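Local coordinates for protein histone-lysine N-methyltransferase SETMAR (Homo sapiens, PDB 3F2K) that methylates histone H3 and acts in DNA double-strand break repair and stalled-fork restart, binding DNA through its mariner-derived transposase domain, at residues V75-S80 and L162-H167; W79-L84 and F202-I207; K123-L128 and L147-L152. One frame throughout, in Å; residues are numbered along the deposited sequence.

Overall arrangement
All three contacts belong to the RNase H-like transposase domain and reach one mixed sheet. Contacts 1 and 2 have centres about 9 Å apart and share Trp-79 and Ser-80 at the end of strand 72-80; their helices, 163-176 and 202-219, meet where His-167 and Tyr-166 of contact 1 reach backbone oxygens of contact 2. Contact 3 lies about 16 Å, centre to centre, from each, toward the edge strand 150-151, whereas contact 2 reaches the edge strand 83-89. Along the chain it is nested inside the loops closed by the other two. Magnesium-binding Asp-38 is on strand 34-43, between strands 72-80 and 126-128; Asp-130, the other ligand, follows 126-128.

Contact 1 of 3, residues V75-S80 and L162-H167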
ATOM      1  N   VAL A  75       9.612  -0.665   6.805  1.00 22.43           N
ATOM      2  CA  VAL A  75       9.381  -1.554   5.644  1.00 20.67           C
ATOM      3  C   VAL A  75       8.406  -0.843   4.699  1.00 20.30           C
ATOM      4  O   VAL A  75       7.548  -0.026   5.130  1.00 20.01           O
ATOM      5  CB  VAL A  75       8.885  -2.975   6.080  1.00 20.53           C
ATOM      6  CG1 VAL A  75       7.470  -2.917   6.742  1.00 21.75           C
ATOM      7  CG2 VAL A  75       8.913  -4.002   4.881  1.00 20.94           C
ATOM      8  N   THR A  76       8.552  -1.127   3.415  1.00 18.90           N
ATOM      9  CA  THR A  76       7.652  -0.688   2.368  1.00 18.55           C
ATOM     10  C   THR A  76       7.319  -2.017   1.641  1.00 18.55           C
ATOM     11  O   THR A  76       8.198  -2.854   1.351  1.00 20.45           O
ATOM     12  CB  THR A  76       8.299   0.371   1.437  1.00 19.41           C
ATOM     13  OG1 THR A  76       8.833   1.454   2.237  1.00 19.28           O
ATOM     14  CG2 THR A  76       7.245   0.910   0.444  1.00 18.78           C
ATOM     15  N   ILE A  77       6.037  -2.236   1.460  1.00 18.95           N
ATOM     16  CA  ILE A  77       5.530  -3.401   0.738  1.00 17.55           C
ATOM     17  C   ILE A  77       4.668  -2.943  -0.434  1.00 16.59           C
ATOM     18  O   ILE A  77       3.829  -2.021  -0.325  1.00 16.00           O
ATOM     19  CB  ILE A  77       4.750  -4.383   1.666  1.00 18.99           C
ATOM     20  CG1 ILE A  77       4.365  -5.668   0.878  1.00 18.39           C
ATOM     21  CG2 ILE A  77       3.554  -3.709   2.292  1.00 22.58           C
ATOM     22  CD1 ILE A  77       3.670  -6.755   1.710  1.00 20.27           C
ATOM     23  N   TRP A  78       4.869  -3.610  -1.558  1.00 15.94           N
ATOM     24  CA  TRP A  78       4.188  -3.358  -2.767  1.00 15.68           C
ATOM     25  C   TRP A  78       3.504  -4.651  -3.212  1.00 15.35           C
ATOM     26  O   TRP A  78       4.136  -5.698  -3.312  1.00 16.15           O
ATOM     27  CB  TRP A  78       5.213  -2.985  -3.885  1.00 18.42           C
ATOM     28  CG  TRP A  78       6.158  -1.821  -3.540  1.00 18.97           C
ATOM     29  CD1 TRP A  78       7.257  -1.854  -2.718  1.00 20.05           C
ATOM     30  CD2 TRP A  78       6.066  -0.527  -4.035  1.00 19.90           C
ATOM     31  NE1 TRP A  78       7.868  -0.653  -2.689  1.00 21.72           N
ATOM     32  CE2 TRP A  78       7.138   0.203  -3.478  1.00 20.25           C
ATOM     33  CE3 TRP A  78       5.152   0.124  -4.900  1.00 17.17           C
ATOM     34  CZ2 TRP A  78       7.322   1.549  -3.727  1.00 22.75           C
ATOM     35  CZ3 TRP A  78       5.326   1.443  -5.136  1.00 20.46           C
ATOM     36  CH2 TRP A  78       6.432   2.145  -4.589  1.00 23.35           C
ATOM     37  N   TRP A  79       2.258  -4.528  -3.645  1.00 13.81           N
ATOM     38  CA  TRP A  79       1.469  -5.726  -4.005  1.00 15.56           C
ATOM     39  C   TRP A  79       0.223  -5.417  -4.836  1.00 15.16           C
ATOM     40  O   TRP A  79      -0.255  -4.270  -4.914  1.00 15.96           O
ATOM     41  CB  TRP A  79       1.072  -6.469  -2.721  1.00 15.24           C
ATOM     42  CG  TRP A  79       0.340  -5.613  -1.754  1.00 14.86           C
ATOM     43  CD1 TRP A  79       0.853  -4.658  -0.915  1.00 13.85           C
ATOM     44  CD2 TRP A  79      -1.067  -5.688  -1.487  1.00 15.09           C
ATOM     45  NE1 TRP A  79      -0.151  -4.146  -0.110  1.00 14.01           N
ATOM     46  CE2 TRP A  79      -1.341  -4.769  -0.434  1.00 16.80           C
ATOM     47  CE3 TRP A  79      -2.099  -6.482  -2.001  1.00 17.73           C
ATOM     48  CZ2 TRP A  79      -2.659  -4.555   0.078  1.00 18.98           C
ATOM     49  CZ3 TRP A  79      -3.425  -6.324  -1.481  1.00 14.29           C
ATOM     50  CH2 TRP A  79      -3.684  -5.327  -0.451  1.00 15.90           C
ATOM     51  N   SER A  80      -0.317  -6.460  -5.477  1.00 15.87           N
ATOM     52  CA  SER A  80      -1.584  -6.351  -6.177  1.00 15.73           C
ATOM     53  C   SER A  80      -2.507  -7.537  -5.755  1.00 14.00           C
ATOM     54  O   SER A  80      -2.097  -8.430  -4.974  1.00 15.77           O
ATOM     55  CB  SER A  80      -1.313  -6.434  -7.658  1.00 16.93           C
ATOM     56  OG  SER A  80      -0.795  -7.735  -7.893  1.00 18.18           O
ATOM     57  N   LEU A 162      -6.730   2.578   2.273  1.00 15.41           N
ATOM     58  CA  LEU A 162      -5.380   2.296   1.750  1.00 16.31           C
ATOM     59  C   LEU A 162      -5.177   0.807   2.058  1.00 14.89           C
ATOM     60  O   LEU A 162      -4.973   0.466   3.192  1.00 18.14           O
ATOM     61  CB  LEU A 162      -4.358   3.183   2.525  1.00 17.48           C
ATOM     62  CG  LEU A 162      -2.929   3.244   2.035  1.00 18.81           C
ATOM     63  CD1 LEU A 162      -2.817   3.809   0.579  1.00 18.99           C
ATOM     64  CD2 LEU A 162      -2.084   4.074   3.049  1.00 18.18           C
ATOM     65  N   PRO A 163      -5.287  -0.084   1.080  1.00 15.13           N
ATOM     66  CA  PRO A 163      -5.261  -1.507   1.444  1.00 16.84           C
ATOM     67  C   PRO A 163      -4.024  -2.052   2.177  1.00 15.51           C
ATOM     68  O   PRO A 163      -4.159  -3.021   2.934  1.00 16.28           O
ATOM     69  CB  PRO A 163      -5.513  -2.258   0.107  1.00 15.57           C
ATOM     70  CG  PRO A 163      -6.234  -1.181  -0.779  1.00 18.02           C
ATOM     71  CD  PRO A 163      -5.527   0.141  -0.378  1.00 15.99           C
ATOM     72  N   THR A 164      -2.829  -1.484   1.955  1.00 14.29           N
ATOM     73  CA  THR A 164      -1.699  -2.012   2.654  1.00 15.80           C
ATOM     74  C   THR A 164      -1.929  -1.801   4.147  1.00 17.46           C
ATOM     75  O   THR A 164      -1.570  -2.639   4.966  1.00 14.60           O
ATOM     76  CB  THR A 164      -0.396  -1.349   2.228  1.00 14.55           C
ATOM     77  OG1 THR A 164      -0.302  -1.473   0.800  1.00 17.20           O
ATOM     78  CG2 THR A 164       0.823  -2.012   2.917  1.00 14.21           C
ATOM     79  N   ASN A 165      -2.548  -0.673   4.466  1.00 15.32           N
ATOM     80  CA  ASN A 165      -2.761  -0.351   5.868  1.00 16.71           C
ATOM     81  C   ASN A 165      -3.937  -1.157   6.488  1.00 16.76           C
ATOM     82  O   ASN A 165      -3.740  -1.841   7.507  1.00 17.54           O
ATOM     83  CB  ASN A 165      -2.967   1.158   5.973  1.00 14.73           C
ATOM     84  CG  ASN A 165      -2.620   1.646   7.312  1.00 20.39           C
ATOM     85  OD1 ASN A 165      -3.437   1.584   8.205  1.00 25.33           O
ATOM     86  ND2 ASN A 165      -1.389   2.114   7.467  1.00 26.93           N
ATOM     87  N   TYR A 166      -5.114  -1.128   5.869  1.00 18.22           N
ATOM     88  CA  TYR A 166      -6.289  -1.793   6.474  1.00 17.23           C
ATOM     89  C   TYR A 166      -6.270  -3.342   6.383  1.00 18.20           C
ATOM     90  O   TYR A 166      -6.893  -4.030   7.193  1.00 18.42           O
ATOM     91  CB  TYR A 166      -7.609  -1.237   5.984  1.00 17.15           C
ATOM     92  CG  TYR A 166      -8.003  -1.538   4.544  1.00 16.50           C
ATOM     93  CD1 TYR A 166      -8.295  -2.884   4.119  1.00 16.80           C
ATOM     94  CD2 TYR A 166      -8.089  -0.514   3.601  1.00 16.36           C
ATOM     95  CE1 TYR A 166      -8.724  -3.135   2.811  1.00 17.14           C
ATOM     96  CE2 TYR A 166      -8.506  -0.745   2.307  1.00 16.88           C
ATOM     97  CZ  TYR A 166      -8.776  -2.053   1.907  1.00 15.38           C
ATOM     98  OH  TYR A 166      -9.147  -2.212   0.610  1.00 17.83           O
ATOM     99  N   HIS A 167      -5.464  -3.868   5.454  1.00 16.55           N
ATOM    100  CA  HIS A 167      -5.394  -5.312   5.233  1.00 16.99           C
ATOM    101  C   HIS A 167      -4.041  -5.884   5.646  1.00 17.19           C
ATOM    102  O   HIS A 167      -3.937  -6.597   6.683  1.00 16.91           O
ATOM    103  CB  HIS A 167      -5.672  -5.663   3.746  1.00 16.10           C
ATOM    104  CG  HIS A 167      -5.778  -7.135   3.511  1.00 18.66           C
ATOM    105  ND1 HIS A 167      -6.733  -7.901   4.162  1.00 17.72           N
ATOM    106  CD2 HIS A 167      -5.091  -7.977   2.691  1.00 17.78           C
ATOM    107  CE1 HIS A 167      -6.578  -9.178   3.790  1.00 18.06           C
ATOM    108  NE2 HIS A 167      -5.606  -9.238   2.884  1.00 19.23           N
TER
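In the RNase H-like core of the transposase domain, Ile-77 and Trp-79 of strand 72-80 meet Pro-163, Thr-164 and His-167 at the start of helix 163-176. Strand and helix segments run nearly at right angles, 99°, with their axes 10.2 Å apart, and side chains fill the space between. The indole of Trp-79 reaches across with its long edge. Its CG stands between the backbone N and the carbonyl carbon (chi1 56°), which swings the ring out toward the helix. Trp-79 NE1 donates to Thr-164 OG1 at 2.8 Å; the bond is bent, 139° at the hydrogen, and the oxygen lies tilted from the indole plane. Farther along the same edge, Trp-79 CZ2 comes in plane to within 3.5 Å of Pro-163 C, and Trp-79 CH2 meets Pro-163 CB at 3.6 Å. Thr-164 is the bridge to the active site of this DDE-type fold: its side chain also touches Asp-38, a magnesium ligand, and the next residue, Asn-165, hydrogen-bonds Asp-38 through ND2; it is probably the asparagine that replaces the third catalytic aspartate. The other branch of Thr-164, the methyl CG2, meets Ile-77 CG2 at 3.3 Å, tighter than ordinary methyl packing. An alanine in place of Trp-79 is likely to open a gap beside Pro-163 and leave the Thr-164 hydroxyl without its indole donor. Trp-79 CH2 also approaches His-167 CD2, 4.3 Å away, while NE2 of that imidazole is hydrogen-bonded to Phe-202 O on helix 202-219.

Contact 2 of 3, residues W79-L84 and F202-I207; sequences WSAAGL and FYATGI
Tyr-203 fits tightly between the hairpin of residues 79-84 and its own helix neighbour. Gly-83 C and Leu-84 N lie over one face of its ring, offset toward the rim, and Phe-202 CD2 sits over the centre of the opposite face. With CG anti to the carbonyl carbon (chi1 -59°), the Tyr-203 ring extends along the hairpin, placing its CD2 at 3.6 Å from Gly-83 CA and its OH near Leu-84 CB. At the ring's edge Tyr-203 CD1 meets Trp-79 CE3 at 3.5 Å; the planes of the Tyr-203 ring and the Trp-79 six-membered ring are inclined at 52°, neither stacked nor perpendicular. The indole edge continues along the helix, with Trp-79 CZ3 at 3.2 Å from Tyr-203 O and Trp-79 CH2 at 4.1 Å from Gly-206 CA. Gly-206, with no side chain, lets the helix backbone come this near the indole. The hairpin joins strands 72-80 and 83-89 through a type I turn from Ser-80 to Gly-83, steadied by paired backbone bonds between these two residues and by an ST turn in which Ala-82 N donates to Ser-80 OG. Helix 202-219 begins against this turn, which leads from strand 72-80 into the edge strand 83-89. Between the partly exposed Ala-81 and Ala-204 the packing slackens: their CB atoms are 4.4 Å apart, and no direct hydrogen bond crosses the interface. Instead a water bridges the two backbones, giving a hydrogen to Ala-81 O at 2.9 Å and accepting one from Ala-204 N at 3.0 Å, so that an N-H group of the first helical turn is satisfied by solvent.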
ATOM      1  N   TRP A  79       2.258  -4.528  -3.645  1.00 13.81           N
ATOM      2  CA  TRP A  79       1.469  -5.726  -4.005  1.00 15.56           C
ATOM      3  C   TRP A  79       0.223  -5.417  -4.836  1.00 15.16           C
ATOM      4  O   TRP A  79      -0.255  -4.270  -4.914  1.00 15.96           O
ATOM      5  CB  TRP A  79       1.072  -6.469  -2.721  1.00 15.24           C
ATOM      6  CG  TRP A  79       0.340  -5.613  -1.754  1.00 14.86           C
ATOM      7  CD1 TRP A  79       0.853  -4.658  -0.915  1.00 13.85           C
ATOM      8  CD2 TRP A  79      -1.067  -5.688  -1.487  1.00 15.09           C
ATOM      9  NE1 TRP A  79      -0.151  -4.146  -0.110  1.00 14.01           N
ATOM     10  CE2 TRP A  79      -1.341  -4.769  -0.434  1.00 16.80           C
ATOM     11  CE3 TRP A  79      -2.099  -6.482  -2.001  1.00 17.73           C
ATOM     12  CZ2 TRP A  79      -2.659  -4.555   0.078  1.00 18.98           C
ATOM     13  CZ3 TRP A  79      -3.425  -6.324  -1.481  1.00 14.29           C
ATOM     14  CH2 TRP A  79      -3.684  -5.327  -0.451  1.00 15.90           C
ATOM     15  N   SER A  80      -0.317  -6.460  -5.477  1.00 15.87           N
ATOM     16  CA  SER A  80      -1.584  -6.351  -6.177  1.00 15.73           C
ATOM     17  C   SER A  80      -2.507  -7.537  -5.755  1.00 14.00           C
ATOM     18  O   SER A  80      -2.097  -8.430  -4.974  1.00 15.77           O
ATOM     19  CB  SER A  80      -1.313  -6.434  -7.658  1.00 16.93           C
ATOM     20  OG  SER A  80      -0.795  -7.735  -7.893  1.00 18.18           O
ATOM     21  N   ALA A  81      -3.684  -7.587  -6.358  1.00 15.24           N
ATOM     22  CA  ALA A  81      -4.600  -8.693  -6.088  1.00 15.81           C
ATOM     23  C   ALA A  81      -3.955 -10.030  -6.475  1.00 16.60           C
ATOM     24  O   ALA A  81      -4.349 -11.075  -5.929  1.00 18.17           O
ATOM     25  CB  ALA A  81      -5.928  -8.524  -6.859  1.00 16.87           C
ATOM     26  N   ALA A  82      -2.986 -10.007  -7.399  1.00 16.46           N
ATOM     27  CA  ALA A  82      -2.376 -11.237  -7.826  1.00 16.72           C
ATOM     28  C   ALA A  82      -1.356 -11.769  -6.829  1.00 19.01           C
ATOM     29  O   ALA A  82      -1.008 -12.961  -6.896  1.00 18.86           O
ATOM     30  CB  ALA A  82      -1.759 -11.104  -9.246  1.00 19.68           C
ATOM     31  N   GLY A  83      -0.841 -10.855  -5.962  1.00 18.25           N
ATOM     32  CA  GLY A  83       0.145 -11.196  -4.969  1.00 17.25           C
ATOM     33  C   GLY A  83       1.184 -10.155  -4.599  1.00 16.63           C
ATOM     34  O   GLY A  83       1.082  -8.961  -5.038  1.00 15.70           O
ATOM     35  N   LEU A  84       2.145 -10.636  -3.790  1.00 16.59           N
ATOM     36  CA  LEU A  84       3.267  -9.818  -3.326  1.00 18.87           C
ATOM     37  C   LEU A  84       4.156  -9.503  -4.554  1.00 18.65           C
ATOM     38  O   LEU A  84       4.478 -10.418  -5.327  1.00 18.55           O
ATOM     39  CB  LEU A  84       4.100 -10.610  -2.311  1.00 18.16           C
ATOM     40  CG  LEU A  84       5.340  -9.884  -1.784  1.00 23.83           C
ATOM     41  CD1 LEU A  84       4.940  -8.584  -1.112  1.00 22.43           C
ATOM     42  CD2 LEU A  84       6.120 -10.830  -0.799  1.00 22.79           C
ATOM     43  N   PHE A 202      -4.856 -14.223  -0.342  1.00 19.29           N
ATOM     44  CA  PHE A 202      -4.778 -13.229   0.696  1.00 19.31           C
ATOM     45  C   PHE A 202      -4.789 -11.797   0.164  1.00 19.41           C
ATOM     46  O   PHE A 202      -5.494 -10.889   0.711  1.00 19.24           O
ATOM     47  CB  PHE A 202      -3.557 -13.488   1.570  1.00 18.37           C
ATOM     48  CG  PHE A 202      -3.285 -12.400   2.594  1.00 18.55           C
ATOM     49  CD1 PHE A 202      -4.077 -12.309   3.714  1.00 18.27           C
ATOM     50  CD2 PHE A 202      -2.249 -11.474   2.398  1.00 18.48           C
ATOM     51  CE1 PHE A 202      -3.809 -11.308   4.732  1.00 19.07           C
ATOM     52  CE2 PHE A 202      -1.960 -10.435   3.350  1.00 20.79           C
ATOM     53  CZ  PHE A 202      -2.780 -10.331   4.518  1.00 21.53           C
ATOM     54  N   TYR A 203      -3.974 -11.575  -0.865  1.00 18.02           N
ATOM     55  CA  TYR A 203      -3.880 -10.222  -1.457  1.00 18.95           C
ATOM     56  C   TYR A 203      -5.196  -9.785  -2.103  1.00 19.37           C
ATOM     57  O   TYR A 203      -5.625  -8.649  -1.937  1.00 15.90           O
ATOM     58  CB  TYR A 203      -2.631 -10.139  -2.375  1.00 19.73           C
ATOM     59  CG  TYR A 203      -1.384 -10.449  -1.568  1.00 19.99           C
ATOM     60  CD1 TYR A 203      -0.793  -9.454  -0.729  1.00 21.66           C
ATOM     61  CD2 TYR A 203      -0.825 -11.728  -1.575  1.00 20.81           C
ATOM     62  CE1 TYR A 203       0.295  -9.728   0.066  1.00 23.13           C
ATOM     63  CE2 TYR A 203       0.311 -12.023  -0.792  1.00 23.26           C
ATOM     64  CZ  TYR A 203       0.865 -10.992   0.011  1.00 23.02           C
ATOM     65  OH  TYR A 203       1.957 -11.210   0.757  1.00 22.09           O
ATOM     66  N   ALA A 204      -5.844 -10.711  -2.796  1.00 18.15           N
ATOM     67  CA  ALA A 204      -7.053 -10.397  -3.542  1.00 19.08           C
ATOM     68  C   ALA A 204      -8.111  -9.848  -2.596  1.00 18.72           C
ATOM     69  O   ALA A 204      -8.858  -8.929  -2.978  1.00 19.26           O
ATOM     70  CB  ALA A 204      -7.560 -11.624  -4.259  1.00 20.61           C
ATOM     71  N   THR A 205      -8.138 -10.439  -1.390  1.00 20.33           N
ATOM     72  CA  THR A 205      -9.045 -10.006  -0.296  1.00 21.77           C
ATOM     73  C   THR A 205      -8.911  -8.509  -0.045  1.00 21.40           C
ATOM     74  O   THR A 205      -9.908  -7.791  -0.008  1.00 19.65           O
ATOM     75  CB  THR A 205      -8.807 -10.758   1.014  1.00 22.19           C
ATOM     76  OG1 THR A 205      -8.937 -12.176   0.821  1.00 23.85           O
ATOM     77  CG2 THR A 205      -9.824 -10.343   2.106  1.00 22.21           C
ATOM     78  N   GLY A 206      -7.677  -8.055   0.210  1.00 18.54           N
ATOM     79  CA  GLY A 206      -7.458  -6.649   0.496  1.00 18.95           C
ATOM     80  C   GLY A 206      -7.917  -5.709  -0.608  1.00 17.77           C
ATOM     81  O   GLY A 206      -8.552  -4.694  -0.332  1.00 17.48           O
ATOM     82  N   ILE A 207      -7.569  -6.064  -1.845  0.50 16.45           N
ATOM     83  CA  ILE A 207      -7.871  -5.258  -3.001  0.50 16.81           C
ATOM     84  C   ILE A 207      -9.378  -5.181  -3.157  0.50 17.31           C
ATOM     85  O   ILE A 207      -9.954  -4.095  -3.191  0.50 15.59           O
ATOM     86  CB  ILE A 207      -7.261  -5.869  -4.305  0.50 17.05           C
ATOM     87  CG1 ILE A 207      -5.743  -5.867  -4.192  0.50 15.48           C
ATOM     88  CG2 ILE A 207      -7.785  -5.117  -5.540  0.50 15.85           C
ATOM     89  CD1 ILE A 207      -5.135  -4.487  -4.193  0.50 18.12           C
TER
HETATM   90  O   HOH W   1      -3.973 -12.887  -3.646  1.00 25.84           O

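Contact 3 of 3, residues K123-L128 and L147-L152; sequences KGPILL and LGYEVL
Leu-152 spreads its two methyls between Ile-126 and Leu-128: Leu-152 CD1 lies 3.8 Å from Ile-126 CG2, and Leu-152 CD2 is 4.0 Å from Leu-128 CD2. Leu-21 and Arg-24 of helix 8-27 pack on Leu-152 as well, so this cluster joins the sheet to that helix. Leu-127 and Val-151 point to the other face of the sheet, where both touch Leu-144 of helix 140-147. Nearer the start of the strands Pro-125 lies over one face of the Tyr-149 ring in a CH-pi contact, its CG 3.3 Å from the ring centroid and only 6° off the normal; the tyrosine hydroxyl is held by Asn-109 on helix 98-115. The strands themselves, 126-128 and 150-151, are parallel neighbours joined through helices 133-136 and 140-147, a beta-alpha-beta crossover of the RNase H-like fold, and 150-151 is the outermost strand on this side of the sheet within the chain. Leu-127 serves both ways: its N donates to Glu-150 O at 2.8 Å, while its O receives Leu-152 N at 2.9 Å in a nearly straight bond (176° at the hydrogen). Asp-130, one of the magnesium ligands, follows just beyond strand 126-128. Toward the other end the pairing frays, for Glu-150 N reaches Pro-125 O only in a weak bond of 3.3 Å. There a water donates to Pro-125 O at 2.7 Å and to Gly-148 O at 3.0 Å, tying the strand to the Schellman motif that ends helix 140-147. Beyond, with CG opposite the backbone N (chi1 179°), the extended chain of Glu-150 runs alongside Ile-126, pointing the same way, and its OE2 forms a salt bridge with Arg-24.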
ATOM      1  N   LYS A 123      -3.578  -4.132 -19.591  1.00 30.17           N
ATOM      2  CA  LYS A 123      -3.626  -2.653 -19.488  1.00 27.46           C
ATOM      3  C   LYS A 123      -2.641  -2.236 -18.408  1.00 24.64           C
ATOM      4  O   LYS A 123      -2.236  -3.073 -17.601  1.00 24.55           O
ATOM      5  CB  LYS A 123      -5.006  -2.064 -19.249  1.00 27.32           C
ATOM      6  CG  LYS A 123      -5.958  -2.349 -20.384  1.00 31.22           C
ATOM      7  CD  LYS A 123      -7.421  -2.327 -19.967  1.00 36.20           C
ATOM      8  CE  LYS A 123      -8.275  -2.728 -21.202  1.00 40.33           C
ATOM      9  NZ  LYS A 123      -7.827  -1.872 -22.372  1.00 44.96           N
ATOM     10  N   GLY A 124      -2.248  -0.960 -18.425  1.00 22.75           N
ATOM     11  CA  GLY A 124      -1.158  -0.486 -17.589  1.00 20.18           C
ATOM     12  C   GLY A 124      -1.531  -0.481 -16.127  1.00 20.22           C
ATOM     13  O   GLY A 124      -2.707  -0.510 -15.784  1.00 18.28           O
ATOM     14  N   PRO A 125      -0.509  -0.514 -15.256  1.00 18.41           N
ATOM     15  CA  PRO A 125      -0.739  -0.582 -13.842  1.00 18.60           C
ATOM     16  C   PRO A 125      -1.248   0.774 -13.289  1.00 17.93           C
ATOM     17  O   PRO A 125      -1.013   1.801 -13.905  1.00 16.60           O
ATOM     18  CB  PRO A 125       0.634  -0.894 -13.277  1.00 19.24           C
ATOM     19  CG  PRO A 125       1.626  -0.135 -14.274  1.00 17.11           C
ATOM     20  CD  PRO A 125       0.936  -0.420 -15.628  1.00 19.50           C
ATOM     21  N   ILE A 126      -1.929   0.720 -12.146  1.00 16.26           N
ATOM     22  CA  ILE A 126      -2.488   1.913 -11.514  1.00 16.95           C
ATOM     23  C   ILE A 126      -1.985   1.901 -10.081  1.00 16.06           C
ATOM     24  O   ILE A 126      -2.171   0.939  -9.374  1.00 16.58           O
ATOM     25  CB  ILE A 126      -4.074   1.848 -11.490  1.00 18.57           C
ATOM     26  CG1 ILE A 126      -4.653   1.778 -12.922  1.00 17.04           C
ATOM     27  CG2 ILE A 126      -4.638   3.093 -10.691  1.00 16.10           C
ATOM     28  CD1 ILE A 126      -6.194   1.490 -12.919  1.00 17.61           C
ATOM     29  N   LEU A 127      -1.246   2.925  -9.665  1.00 14.89           N
ATOM     30  CA  LEU A 127      -0.665   2.864  -8.323  1.00 12.51           C
ATOM     31  C   LEU A 127      -1.614   3.554  -7.342  1.00 12.60           C
ATOM     32  O   LEU A 127      -2.110   4.681  -7.622  1.00 14.48           O
ATOM     33  CB  LEU A 127       0.718   3.549  -8.319  1.00 12.34           C
ATOM     34  CG  LEU A 127       1.350   3.604  -6.956  1.00 12.73           C
ATOM     35  CD1 LEU A 127       1.638   2.170  -6.374  1.00 16.43           C
ATOM     36  CD2 LEU A 127       2.660   4.384  -7.094  1.00 16.29           C
ATOM     37  N   LEU A 128      -1.883   2.867  -6.209  1.00 12.25           N
ATOM     38  CA  LEU A 128      -2.660   3.457  -5.093  1.00 14.78           C
ATOM     39  C   LEU A 128      -1.702   3.585  -3.924  1.00 12.70           C
ATOM     40  O   LEU A 128      -1.233   2.606  -3.360  1.00 13.22           O
ATOM     41  CB  LEU A 128      -3.750   2.451  -4.705  1.00 15.56           C
ATOM     42  CG  LEU A 128      -4.712   2.793  -3.540  1.00 16.71           C
ATOM     43  CD1 LEU A 128      -5.036   4.195  -3.450  1.00 21.84           C
ATOM     44  CD2 LEU A 128      -5.937   1.729  -3.641  1.00 16.62           C
ATOM     45  N   LEU A 147       7.312   5.069 -16.624  1.00 16.97           N
ATOM     46  CA  LEU A 147       7.053   3.646 -16.644  1.00 16.60           C
ATOM     47  C   LEU A 147       5.642   3.297 -17.004  1.00 16.98           C
ATOM     48  O   LEU A 147       5.322   2.104 -17.070  1.00 17.84           O
ATOM     49  CB  LEU A 147       7.425   3.019 -15.303  1.00 16.74           C
ATOM     50  CG  LEU A 147       8.890   3.079 -14.858  1.00 14.89           C
ATOM     51  CD1 LEU A 147       8.970   2.447 -13.517  1.00 15.59           C
ATOM     52  CD2 LEU A 147       9.837   2.275 -15.884  1.00 18.79           C
ATOM     53  N   GLY A 148       4.793   4.322 -17.194  1.00 18.48           N
ATOM     54  CA  GLY A 148       3.383   4.112 -17.653  1.00 16.46           C
ATOM     55  C   GLY A 148       2.367   3.884 -16.543  1.00 16.43           C
ATOM     56  O   GLY A 148       1.318   3.308 -16.798  1.00 18.04           O
ATOM     57  N   TYR A 149       2.638   4.405 -15.327  1.00 15.54           N
ATOM     58  CA  TYR A 149       1.684   4.237 -14.142  1.00 15.41           C
ATOM     59  C   TYR A 149       0.704   5.386 -14.041  1.00 17.04           C
ATOM     60  O   TYR A 149       1.094   6.554 -13.994  1.00 17.07           O
ATOM     61  CB  TYR A 149       2.454   4.090 -12.794  1.00 15.99           C
ATOM     62  CG  TYR A 149       3.096   2.751 -12.533  1.00 15.06           C
ATOM     63  CD1 TYR A 149       2.620   1.903 -11.518  1.00 13.25           C
ATOM     64  CD2 TYR A 149       4.270   2.346 -13.238  1.00 15.24           C
ATOM     65  CE1 TYR A 149       3.202   0.672 -11.276  1.00 16.99           C
ATOM     66  CE2 TYR A 149       4.853   1.103 -13.016  1.00 15.33           C
ATOM     67  CZ  TYR A 149       4.290   0.252 -12.034  1.00 14.40           C
ATOM     68  OH  TYR A 149       4.860  -0.963 -11.798  1.00 13.75           O
ATOM     69  N   GLU A 150      -0.607   5.079 -14.065  1.00 15.50           N
ATOM     70  CA  GLU A 150      -1.570   6.029 -13.599  1.00 18.37           C
ATOM     71  C   GLU A 150      -1.523   6.058 -12.044  1.00 18.85           C
ATOM     72  O   GLU A 150      -1.191   5.053 -11.412  1.00 20.24           O
ATOM     73  CB  GLU A 150      -2.963   5.596 -14.078  1.00 18.97           C
ATOM     74  CG  GLU A 150      -4.018   6.532 -13.607  1.00 22.60           C
ATOM     75  CD  GLU A 150      -5.467   6.005 -13.857  1.00 22.25           C
ATOM     76  OE1 GLU A 150      -5.650   5.015 -14.605  1.00 26.06           O
ATOM     77  OE2 GLU A 150      -6.367   6.646 -13.230  1.00 28.96           O
ATOM     78  N   VAL A 151      -1.824   7.219 -11.453  1.00 16.69           N
ATOM     79  CA  VAL A 151      -1.976   7.258  -9.984  1.00 17.82           C
ATOM     80  C   VAL A 151      -3.452   7.447  -9.642  1.00 16.21           C
ATOM     81  O   VAL A 151      -4.126   8.345 -10.171  1.00 17.71           O
ATOM     82  CB  VAL A 151      -1.106   8.350  -9.327  1.00 16.88           C
ATOM     83  CG1 VAL A 151      -1.324   8.365  -7.757  1.00 17.68           C
ATOM     84  CG2 VAL A 151       0.421   8.026  -9.578  1.00 17.41           C
ATOM     85  N   LEU A 152      -3.940   6.589  -8.738  1.00 15.28           N
ATOM     86  CA  LEU A 152      -5.330   6.634  -8.323  1.00 17.95           C
ATOM     87  C   LEU A 152      -5.529   7.803  -7.320  1.00 18.32           C
ATOM     88  O   LEU A 152      -4.620   8.088  -6.473  1.00 18.24           O
ATOM     89  CB  LEU A 152      -5.735   5.263  -7.769  1.00 17.77           C
ATOM     90  CG  LEU A 152      -7.175   4.811  -7.769  1.00 21.42           C
ATOM     91  CD1 LEU A 152      -7.734   4.705  -9.225  1.00 22.62           C
ATOM     92  CD2 LEU A 152      -7.301   3.507  -6.940  1.00 19.46           C
TER
HETATM   93  O   HOH W   2      -1.575   2.679 -16.374  1.00 18.04           O